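Local structure of glycosyltransferase Gtf1 (Streptococcus pneumoniae, 4PQG) at residues 16-21 with 54-59; 46-51 with 71-76; 98-103 with 110-115. The protein is a bacterial glycosyltransferase of the GT-B fold that carries an additional extended beta-sheet domain and is seen here with uridine-5'-diphosphate bound. All blocks are in the same frame, centred on the assembly; numbering follows the deposited sequence.

Interaction 1 (16-21 with 54-59)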
loop_
_atom_site.group_PDB
_atom_site.type_symbol
_atom_site.label_atom_id
_atom_site.label_comp_id
_atom_site.label_asym_id
_atom_site.label_seq_id
_atom_site.Cartn_x
_atom_site.Cartn_y
_atom_site.Cartn_z
ATOM N N LEU A 16 -7.137 -2.684 4.613
ATOM C CA LEU A 16 -7.392 -1.657 5.616
ATOM C C LEU A 16 -7.375 -0.252 5.011
ATOM O O LEU A 16 -8.366 0.464 5.065
ATOM C CB LEU A 16 -6.427 -1.783 6.808
ATOM C CG LEU A 16 -6.436 -3.175 7.444
ATOM C CD1 LEU A 16 -5.466 -3.244 8.611
ATOM C CD2 LEU A 16 -7.845 -3.565 7.872
ATOM N N GLY A 17 -6.259 0.135 4.412
ATOM C CA GLY A 17 -6.076 1.525 4.038
ATOM C C GLY A 17 -5.189 1.734 2.841
ATOM O O GLY A 17 -4.796 0.777 2.154
ATOM N N ILE A 18 -4.885 3.002 2.599
ATOM C CA ILE A 18 -4.144 3.443 1.419
ATOM C C ILE A 18 -3.654 4.849 1.699
ATOM O O ILE A 18 -4.335 5.622 2.384
ATOM C CB ILE A 18 -5.012 3.401 0.129
ATOM C CG1 ILE A 18 -4.177 3.792 -1.115
ATOM C CG2 ILE A 18 -6.239 4.292 0.260
ATOM C CD1 ILE A 18 -4.738 3.270 -2.420
ATOM N N GLY A 19 -2.469 5.171 1.192
ATOM C CA GLY A 19 -1.867 6.488 1.379
ATOM C C GLY A 19 -1.175 6.975 0.112
ATOM O O GLY A 19 -1.215 6.297 -0.932
ATOM N N TRP A 20 -0.561 8.155 0.190
ATOM C CA TRP A 20 0.197 8.683 -0.933
ATOM C C TRP A 20 1.405 7.830 -1.249
ATOM O O TRP A 20 1.800 7.724 -2.410
ATOM C CB TRP A 20 0.619 10.125 -0.675
ATOM C CG TRP A 20 -0.511 11.104 -0.841
ATOM C CD1 TRP A 20 -1.186 11.799 0.158
ATOM C CD2 TRP A 20 -1.156 11.509 -2.092
ATOM N NE1 TRP A 20 -2.169 12.590 -0.381
ATOM C CE2 TRP A 20 -2.199 12.464 -1.725
ATOM C CE3 TRP A 20 -0.971 11.191 -3.437
ATOM C CZ2 TRP A 20 -3.009 13.066 -2.674
ATOM C CZ3 TRP A 20 -1.791 11.810 -4.389
ATOM C CH2 TRP A 20 -2.786 12.720 -4.013
ATOM N N ALA A 21 1.992 7.215 -0.226
ATOM C CA ALA A 21 3.187 6.398 -0.391
ATOM C C ALA A 21 2.934 5.013 0.187
ATOM O O ALA A 21 3.433 4.680 1.262
ATOM C CB ALA A 21 4.377 7.072 0.298
ATOM N N ASP A 54 -7.040 12.900 3.680
ATOM C CA ASP A 54 -7.167 13.070 2.241
ATOM C C ASP A 54 -8.526 12.591 1.788
ATOM O O ASP A 54 -9.122 11.742 2.445
ATOM C CB ASP A 54 -6.128 12.198 1.536
ATOM C CG ASP A 54 -4.722 12.711 1.728
ATOM O OD1 ASP A 54 -4.401 13.750 1.127
ATOM O OD2 ASP A 54 -3.971 12.089 2.497
ATOM N N ASN A 55 -8.990 13.104 0.651
ATOM C CA ASN A 55 -10.091 12.485 -0.072
ATOM C C ASN A 55 -9.610 11.114 -0.576
ATOM O O ASN A 55 -8.648 11.043 -1.325
ATOM C CB ASN A 55 -10.504 13.378 -1.256
ATOM C CG ASN A 55 -11.671 12.809 -2.053
ATOM O OD1 ASN A 55 -12.000 11.623 -1.952
ATOM N ND2 ASN A 55 -12.311 13.671 -2.854
ATOM N N ILE A 56 -10.274 10.025 -0.173
ATOM C CA ILE A 56 -9.809 8.693 -0.553
ATOM C C ILE A 56 -9.677 8.516 -2.081
ATOM O O ILE A 56 -8.805 7.784 -2.555
ATOM C CB ILE A 56 -10.642 7.547 0.118
ATOM C CG1 ILE A 56 -9.860 6.216 0.064
ATOM C CG2 ILE A 56 -12.046 7.439 -0.491
ATOM C CD1 ILE A 56 -10.539 5.033 0.738
ATOM N N GLN A 57 -10.521 9.212 -2.845
ATOM C CA GLN A 57 -10.476 9.131 -4.294
ATOM C C GLN A 57 -9.122 9.631 -4.825
ATOM O O GLN A 57 -8.591 9.104 -5.803
ATOM C CB GLN A 57 -11.625 9.933 -4.920
ATOM C CG GLN A 57 -11.759 9.729 -6.430
ATOM C CD GLN A 57 -10.770 10.559 -7.225
ATOM O OE1 GLN A 57 -10.228 11.532 -6.719
ATOM N NE2 GLN A 57 -10.529 10.174 -8.480
ATOM N N HIS A 58 -8.574 10.655 -4.196
ATOM C CA HIS A 58 -7.267 11.163 -4.625
ATOM C C HIS A 58 -6.216 10.093 -4.505
ATOM O O HIS A 58 -5.350 9.961 -5.367
ATOM C CB HIS A 58 -6.875 12.391 -3.828
ATOM C CG HIS A 58 -7.832 13.538 -3.970
ATOM N ND1 HIS A 58 -7.805 14.597 -3.153
ATOM C CD2 HIS A 58 -8.879 13.758 -4.867
ATOM C CE1 HIS A 58 -8.771 15.466 -3.521
ATOM N NE2 HIS A 58 -9.426 14.948 -4.562
ATOM N N LEU A 59 -6.306 9.304 -3.438
ATOM C CA LEU A 59 -5.333 8.244 -3.165
ATOM C C LEU A 59 -5.480 7.052 -4.119
ATOM O O LEU A 59 -4.468 6.507 -4.628
ATOM C CB LEU A 59 -5.442 7.790 -1.702
ATOM C CG LEU A 59 -5.201 8.885 -0.643
ATOM C CD1 LEU A 59 -5.533 8.429 0.774
ATOM C CD2 LEU A 59 -3.782 9.440 -0.700
HETATM O O HOH W 1 -1.968 6.731 -3.599
#
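Gly-19 and Leu-59 bring the two backbones to 6.0 Å between their CA atoms, where the irregular chain of 16-21 runs past the first turn of helix 56-63. A water lies between them, 2.8 Å from Gly-19 O and 2.7 Å from Leu-59 O. Leu-59 is the hub of the apolar packing: CD1 lies 3.5 Å from Ile-18 O, while CD2 sits over one face of the Trp-20 indole as a CH-pi contact, 3.4 Å from the centroid of its five-membered ring and nearly on the ring normal. At the indole edge, Trp-20 NE1 donates to Asp-54 OD1 at 2.9 Å, in the ring plane but from above the carboxylate, whose plane stands 82° from the indole. Edge bond and face methyl would together limit rotation of the ring. CG1 of Ile-18, anti to the backbone N (chi1 -177°), leaves CG2 between N and the carbonyl carbon, where it meets Ile-56 CG1 and Leu-59 CB, both at 4.1 Å. Asn-55 N-caps the helix, OD1 accepting from Gln-57 N at 3.0 Å. The contact packs the loop after strand 10-15 against a capped helix start in the N-terminal Rossmann-like domain of the GT-B fold.

Interaction 2 (46-51 with 71-76); sequences IFTDMI and IWLYNH
Trp-72 NE1 donates to Asp-49 O at 2.8 Å, the shortest polar bond between the two segments; the donor lies in the carbonyl plane and the acceptor close to the indole plane. The indole is turned toward 46-51 by its first torsion, CG anti to the backbone N (chi1 179°), and CZ2 of its benzo ring comes 3.4 Å from Ile-51 O, two residues on. Two backbone bonds make the parallel ladder: Phe-47 N to Ile-71 O, and Leu-73 N to Phe-47 O at 3.0 Å, the latter almost straight (176°). Ile-46 and Ile-71 lie side by side on one face of the sheet, CG1 of Ile-46 against CB of Ile-71 at 3.8 Å. Beyond the ladder, Met-50 folds back through bends at chi2 and chi3 (both 67°). Its CE methyl is centred over the Tyr-74 ring, 3.4 Å from the centroid, and SD lies over the same face, while SD also meets the Trp-72 edge, 3.9 Å from CZ2: one thioether makes Met-aromatic contacts with two rings. The Tyr-74 hydroxyl bonds to Glu-192 and Lys-205. The unit is a beta-alpha-beta crossover, with 70-72 the outermost strand of the parallel sheet; helix 56-63 packs on Phe-47 and Trp-72 on one face, and Phe-212 of helix 205-215 on Ile-46 and Ile-71 on the other.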
loop_
_atom_site.group_PDB
_atom_site.type_symbol
_atom_site.label_atom_id
_atom_site.label_comp_id
_atom_site.label_asym_id
_atom_site.label_seq_id
_atom_site.Cartn_x
_atom_site.Cartn_y
_atom_site.Cartn_z
ATOM N N ILE A 46 -12.246 -2.620 -1.407
ATOM C CA ILE A 46 -12.863 -2.073 -0.202
ATOM C C ILE A 46 -11.748 -1.683 0.768
ATOM O O ILE A 46 -10.869 -2.491 1.049
ATOM C CB ILE A 46 -13.763 -3.143 0.462
ATOM C CG1 ILE A 46 -14.909 -3.549 -0.488
ATOM C CG2 ILE A 46 -14.285 -2.658 1.823
ATOM C CD1 ILE A 46 -15.432 -4.949 -0.247
ATOM N N PHE A 47 -11.795 -0.453 1.270
ATOM C CA PHE A 47 -10.925 -0.014 2.366
ATOM C C PHE A 47 -11.755 0.278 3.615
ATOM O O PHE A 47 -12.768 0.978 3.541
ATOM C CB PHE A 47 -10.136 1.213 1.929
ATOM C CG PHE A 47 -9.324 0.976 0.682
ATOM C CD1 PHE A 47 -8.013 0.518 0.771
ATOM C CD2 PHE A 47 -9.893 1.168 -0.578
ATOM C CE1 PHE A 47 -7.275 0.270 -0.374
ATOM C CE2 PHE A 47 -9.161 0.921 -1.731
ATOM C CZ PHE A 47 -7.848 0.490 -1.627
ATOM N N THR A 48 -11.323 -0.269 4.754
ATOM C CA THR A 48 -12.117 -0.202 5.999
ATOM C C THR A 48 -11.663 0.853 7.004
ATOM O O THR A 48 -12.409 1.161 7.964
ATOM C CB THR A 48 -12.192 -1.570 6.714
ATOM O OG1 THR A 48 -10.867 -2.034 6.995
ATOM C CG2 THR A 48 -12.926 -2.604 5.847
ATOM N N ASP A 49 -10.454 1.398 6.807
ATOM C CA ASP A 49 -9.929 2.456 7.669
ATOM C C ASP A 49 -10.683 3.755 7.490
ATOM O O ASP A 49 -11.148 4.080 6.402
ATOM C CB ASP A 49 -8.452 2.739 7.388
ATOM C CG ASP A 49 -7.515 1.703 7.988
ATOM O OD1 ASP A 49 -7.959 0.744 8.672
ATOM O OD2 ASP A 49 -6.307 1.860 7.759
ATOM N N MET A 50 -10.767 4.521 8.570
ATOM C CA MET A 50 -11.234 5.899 8.493
ATOM C C MET A 50 -10.123 6.757 7.846
ATOM O O MET A 50 -9.017 6.872 8.386
ATOM C CB MET A 50 -11.605 6.394 9.902
ATOM C CG MET A 50 -11.972 7.880 9.975
ATOM S SD MET A 50 -13.508 8.193 9.075
ATOM C CE MET A 50 -14.704 7.313 10.088
ATOM N N ILE A 51 -10.407 7.313 6.669
ATOM C CA ILE A 51 -9.454 8.129 5.904
ATOM C C ILE A 51 -10.105 9.490 5.673
ATOM O O ILE A 51 -11.053 9.589 4.872
ATOM C CB ILE A 51 -9.172 7.517 4.500
ATOM C CG1 ILE A 51 -8.777 6.036 4.569
ATOM C CG2 ILE A 51 -8.155 8.356 3.721
ATOM C CD1 ILE A 51 -7.469 5.751 5.269
ATOM N N ILE A 71 -14.564 1.007 -3.140
ATOM C CA ILE A 71 -15.524 1.118 -2.029
ATOM C C ILE A 71 -14.796 1.562 -0.755
ATOM O O ILE A 71 -13.774 0.974 -0.374
ATOM C CB ILE A 71 -16.262 -0.209 -1.757
ATOM C CG1 ILE A 71 -17.231 -0.512 -2.909
ATOM C CG2 ILE A 71 -17.047 -0.113 -0.448
ATOM C CD1 ILE A 71 -17.900 -1.873 -2.861
ATOM N N TRP A 72 -15.293 2.628 -0.136
ATOM C CA TRP A 72 -14.822 3.058 1.168
ATOM C C TRP A 72 -15.912 2.738 2.133
ATOM O O TRP A 72 -17.065 3.139 1.932
ATOM C CB TRP A 72 -14.467 4.549 1.176
ATOM C CG TRP A 72 -13.989 5.062 2.528
ATOM C CD1 TRP A 72 -13.207 4.393 3.475
ATOM C CD2 TRP A 72 -14.264 6.371 3.128
ATOM N NE1 TRP A 72 -12.994 5.178 4.580
ATOM C CE2 TRP A 72 -13.594 6.377 4.434
ATOM C CE3 TRP A 72 -14.978 7.493 2.732
ATOM C CZ2 TRP A 72 -13.643 7.472 5.278
ATOM C CZ3 TRP A 72 -15.012 8.595 3.592
ATOM C CH2 TRP A 72 -14.377 8.573 4.843
ATOM N N LEU A 73 -15.579 1.950 3.156
ATOM C CA LEU A 73 -16.561 1.491 4.141
ATOM C C LEU A 73 -17.555 2.585 4.597
ATOM O O LEU A 73 -18.782 2.379 4.587
ATOM C CB LEU A 73 -15.842 0.867 5.351
ATOM C CG LEU A 73 -16.641 0.584 6.636
ATOM C CD1 LEU A 73 -17.675 -0.525 6.423
ATOM C CD2 LEU A 73 -15.712 0.231 7.795
ATOM N N TYR A 74 -17.033 3.742 4.994
ATOM C CA TYR A 74 -17.862 4.771 5.654
ATOM C C TYR A 74 -18.786 5.515 4.670
ATOM O O TYR A 74 -19.854 5.985 5.032
ATOM C CB TYR A 74 -16.971 5.731 6.461
ATOM C CG TYR A 74 -16.266 5.014 7.597
ATOM C CD1 TYR A 74 -16.878 4.891 8.845
ATOM C CD2 TYR A 74 -14.996 4.430 7.409
ATOM C CE1 TYR A 74 -16.250 4.227 9.890
ATOM C CE2 TYR A 74 -14.354 3.762 8.439
ATOM C CZ TYR A 74 -14.998 3.651 9.671
ATOM O OH TYR A 74 -14.421 2.979 10.704
ATOM N N ASN A 75 -18.349 5.598 3.423
ATOM C CA ASN A 75 -19.097 6.232 2.323
ATOM C C ASN A 75 -20.218 5.337 1.759
ATOM O O ASN A 75 -21.215 5.838 1.209
ATOM C CB ASN A 75 -18.090 6.567 1.196
ATOM C CG ASN A 75 -18.763 6.987 -0.089
ATOM O OD1 ASN A 75 -18.800 6.225 -1.053
ATOM N ND2 ASN A 75 -19.336 8.188 -0.097
ATOM N N HIS A 76 -20.041 4.022 1.911
ATOM C CA HIS A 76 -20.856 2.998 1.246
ATOM C C HIS A 76 -22.307 3.048 1.615
ATOM O O HIS A 76 -23.171 2.774 0.776
ATOM C CB HIS A 76 -20.316 1.601 1.547
ATOM C CG HIS A 76 -21.138 0.480 0.954
ATOM N ND1 HIS A 76 -21.149 0.208 -0.363
ATOM C CD2 HIS A 76 -21.982 -0.451 1.556
ATOM C CE1 HIS A 76 -21.964 -0.844 -0.596
ATOM N NE2 HIS A 76 -22.468 -1.247 0.582
#

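Interaction 3 (98-103 with 110-115); sequences GEESHR and LRVFFF
Ser-101 and His-102 both face Phe-113 in a classic beta bulge: Ser-101 N donates to Phe-113 O, and Phe-113 N to His-102 O, both at 2.8 Å. The imidazole lies almost parallel to the Phe-113 ring, planes 10° apart, but the two barely overlap; instead Phe-113 CB sits over the imidazole face, 3.3 Å from His-102 CE1. Toward the open end of the hairpin, Ser-101 CB is centred over the Phe-115 ring, 3.6 Å from its centroid, as a CH-pi contact, and Phe-115 N makes a weak bond to Glu-99 O. That same carbonyl oxygen lies at the edge of the Phe-114 ring, 3.2 Å from CD1. Around Val-112, CG1 packs 3.5 Å from Glu-100 CG, and CG2 lies over one face of the Arg-103 guanidinium.

Two pairings within 98-103 form the second shell. Ser-101 OG and His-102 ND1 share a hydrogen bond of 2.7 Å that would help hold the imidazole against Phe-113 CB. Arg-103 and Glu-100 form a side-on salt bridge beside Val-112, NE to OE2 at 2.7 Å and NH2 to OE1 at a longer 3.3 Å. Glu-100 CG, anti to the backbone N (chi1 172°), starts an extended chain that carries the carboxylate there. Farther out, Val-89 and Leu-93 of helix 89-93 touch the arginine, and Lys-119 makes a cation-pi contact with Phe-114. The opposite charges of Glu-100 and Arg-103 would offset each other beside an aliphatic side chain, while backbone bonds and aromatic faces hold bulged strand 100-106, outermost in the antiparallel sheet within the chain, to 109-114.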
loop_
_atom_site.group_PDB
_atom_site.type_symbol
_atom_site.label_atom_id
_atom_site.label_comp_id
_atom_site.label_asym_id
_atom_site.label_seq_id
_atom_site.Cartn_x
_atom_site.Cartn_y
_atom_site.Cartn_z
ATOM N N GLY A 98 -21.812 34.350 7.027
ATOM C CA GLY A 98 -21.137 35.295 6.131
ATOM C C GLY A 98 -20.306 36.351 6.835
ATOM O O GLY A 98 -20.042 36.256 8.035
ATOM N N GLU A 99 -19.881 37.351 6.064
ATOM C CA GLU A 99 -19.188 38.549 6.570
ATOM C C GLU A 99 -17.686 38.367 6.818
ATOM O O GLU A 99 -17.184 38.576 7.927
ATOM C CB GLU A 99 -19.901 39.137 7.800
ATOM C CG GLU A 99 -21.348 39.558 7.557
ATOM C CD GLU A 99 -21.473 40.903 6.855
ATOM O OE1 GLU A 99 -22.044 41.837 7.461
ATOM O OE2 GLU A 99 -21.001 41.031 5.701
ATOM N N GLU A 100 -16.978 38.000 5.749
ATOM C CA GLU A 100 -15.530 37.809 5.759
ATOM C C GLU A 100 -14.800 39.145 5.822
ATOM O O GLU A 100 -15.106 40.050 5.058
ATOM C CB GLU A 100 -15.092 37.051 4.502
ATOM C CG GLU A 100 -13.581 36.975 4.345
ATOM C CD GLU A 100 -13.134 36.585 2.951
ATOM O OE1 GLU A 100 -13.968 36.077 2.163
ATOM O OE2 GLU A 100 -11.939 36.793 2.654
ATOM N N SER A 101 -13.820 39.259 6.712
ATOM C CA SER A 101 -13.031 40.483 6.811
ATOM C C SER A 101 -11.740 40.421 5.997
ATOM O O SER A 101 -11.417 41.360 5.261
ATOM C CB SER A 101 -12.735 40.830 8.268
ATOM O OG SER A 101 -11.908 39.856 8.862
ATOM N N HIS A 102 -11.012 39.314 6.113
ATOM C CA HIS A 102 -9.734 39.152 5.415
ATOM C C HIS A 102 -9.254 37.734 5.517
ATOM O O HIS A 102 -9.827 36.933 6.256
ATOM C CB HIS A 102 -8.681 40.089 6.002
ATOM C CG HIS A 102 -8.329 39.786 7.436
ATOM N ND1 HIS A 102 -9.205 39.950 8.453
ATOM C CD2 HIS A 102 -7.145 39.318 8.009
ATOM C CE1 HIS A 102 -8.613 39.609 9.616
ATOM N NE2 HIS A 102 -7.353 39.221 9.345
ATOM N N ARG A 103 -8.185 37.426 4.787
ATOM C CA ARG A 103 -7.619 36.082 4.762
ATOM C C ARG A 103 -6.141 36.051 5.145
ATOM O O ARG A 103 -5.487 37.093 5.259
ATOM C CB ARG A 103 -7.786 35.472 3.372
ATOM C CG ARG A 103 -9.165 35.679 2.796
ATOM C CD ARG A 103 -9.323 35.019 1.450
ATOM N NE ARG A 103 -10.740 34.833 1.181
ATOM C CZ ARG A 103 -11.233 34.117 0.180
ATOM N NH1 ARG A 103 -10.418 33.508 -0.675
ATOM N NH2 ARG A 103 -12.547 34.009 0.038
ATOM N N LEU A 110 -5.445 27.980 4.093
ATOM C CA LEU A 110 -6.102 29.278 3.924
ATOM C C LEU A 110 -7.027 29.577 5.094
ATOM O O LEU A 110 -8.034 28.890 5.308
ATOM C CB LEU A 110 -6.869 29.338 2.599
ATOM C CG LEU A 110 -7.504 30.672 2.170
ATOM C CD1 LEU A 110 -6.449 31.673 1.689
ATOM C CD2 LEU A 110 -8.545 30.458 1.074
ATOM N N ARG A 111 -6.675 30.595 5.865
ATOM C CA ARG A 111 -7.500 30.987 6.986
ATOM C C ARG A 111 -8.316 32.219 6.627
ATOM O O ARG A 111 -7.764 33.237 6.198
ATOM C CB ARG A 111 -6.652 31.216 8.236
ATOM C CG ARG A 111 -7.486 31.396 9.485
ATOM C CD ARG A 111 -6.684 31.107 10.732
ATOM N NE ARG A 111 -6.303 29.699 10.816
ATOM C CZ ARG A 111 -5.602 29.175 11.816
ATOM N NH1 ARG A 111 -5.201 29.948 12.823
ATOM N NH2 ARG A 111 -5.305 27.881 11.809
ATOM N N VAL A 112 -9.631 32.102 6.799
ATOM C CA VAL A 112 -10.578 33.147 6.470
ATOM C C VAL A 112 -11.130 33.722 7.770
ATOM O O VAL A 112 -11.713 33.007 8.604
ATOM C CB VAL A 112 -11.690 32.610 5.544
ATOM C CG1 VAL A 112 -12.779 33.650 5.292
ATOM C CG2 VAL A 112 -11.088 32.127 4.232
ATOM N N PHE A 113 -10.901 35.020 7.947
ATOM C CA PHE A 113 -11.300 35.725 9.152
ATOM C C PHE A 113 -12.586 36.493 8.909
ATOM O O PHE A 113 -12.938 36.806 7.770
ATOM C CB PHE A 113 -10.186 36.664 9.628
ATOM C CG PHE A 113 -8.952 35.952 10.121
ATOM C CD1 PHE A 113 -8.858 35.521 11.444
ATOM C CD2 PHE A 113 -7.874 35.722 9.269
ATOM C CE1 PHE A 113 -7.719 34.871 11.903
ATOM C CE2 PHE A 113 -6.729 35.076 9.728
ATOM C CZ PHE A 113 -6.653 34.656 11.046
ATOM N N PHE A 114 -13.287 36.771 9.999
ATOM C CA PHE A 114 -14.567 37.438 9.952
ATOM C C PHE A 114 -14.561 38.675 10.855
ATOM O O PHE A 114 -13.664 38.848 11.699
ATOM C CB PHE A 114 -15.684 36.456 10.325
ATOM C CG PHE A 114 -15.869 35.347 9.318
ATOM C CD1 PHE A 114 -16.822 35.452 8.311
ATOM C CD2 PHE A 114 -15.079 34.197 9.365
ATOM C CE1 PHE A 114 -16.988 34.441 7.371
ATOM C CE2 PHE A 114 -15.246 33.183 8.429
ATOM C CZ PHE A 114 -16.193 33.311 7.427
ATOM N N PHE A 115 -15.548 39.547 10.646
ATOM C CA PHE A 115 -15.723 40.735 11.485
ATOM C C PHE A 115 -16.173 40.346 12.881
ATOM O O PHE A 115 -15.757 40.964 13.862
ATOM C CB PHE A 115 -16.697 41.710 10.842
ATOM C CG PHE A 115 -16.175 42.315 9.579
ATOM C CD1 PHE A 115 -15.182 43.295 9.626
ATOM C CD2 PHE A 115 -16.651 41.895 8.344
ATOM C CE1 PHE A 115 -14.687 43.852 8.458
ATOM C CE2 PHE A 115 -16.162 42.450 7.171
ATOM C CZ PHE A 115 -15.177 43.433 7.229
#

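In the fold
Interactions 1 and 2 are neighbours in the N-terminal Rossmann-like domain, their centres 10 Å apart and their segments alternating along the chain. They meet directly: Leu-16 O lies 2.9 Å from Asp-49 N, a probable hydrogen bond, and Gly-17 O packs against Phe-47 CD1 at 3.5 Å. Helix 56-63, which opens in interaction 1, is the connection between the two strands paired in interaction 2. Interaction 1 lies nearer the bound UDP, the Trp-20 side chain being about 10 Å from it against about 14 Å for Phe-47. Interaction 3 stands apart in the antiparallel sheet, its centre about 31 Å from that of interaction 1 and 34 Å from that of interaction 2.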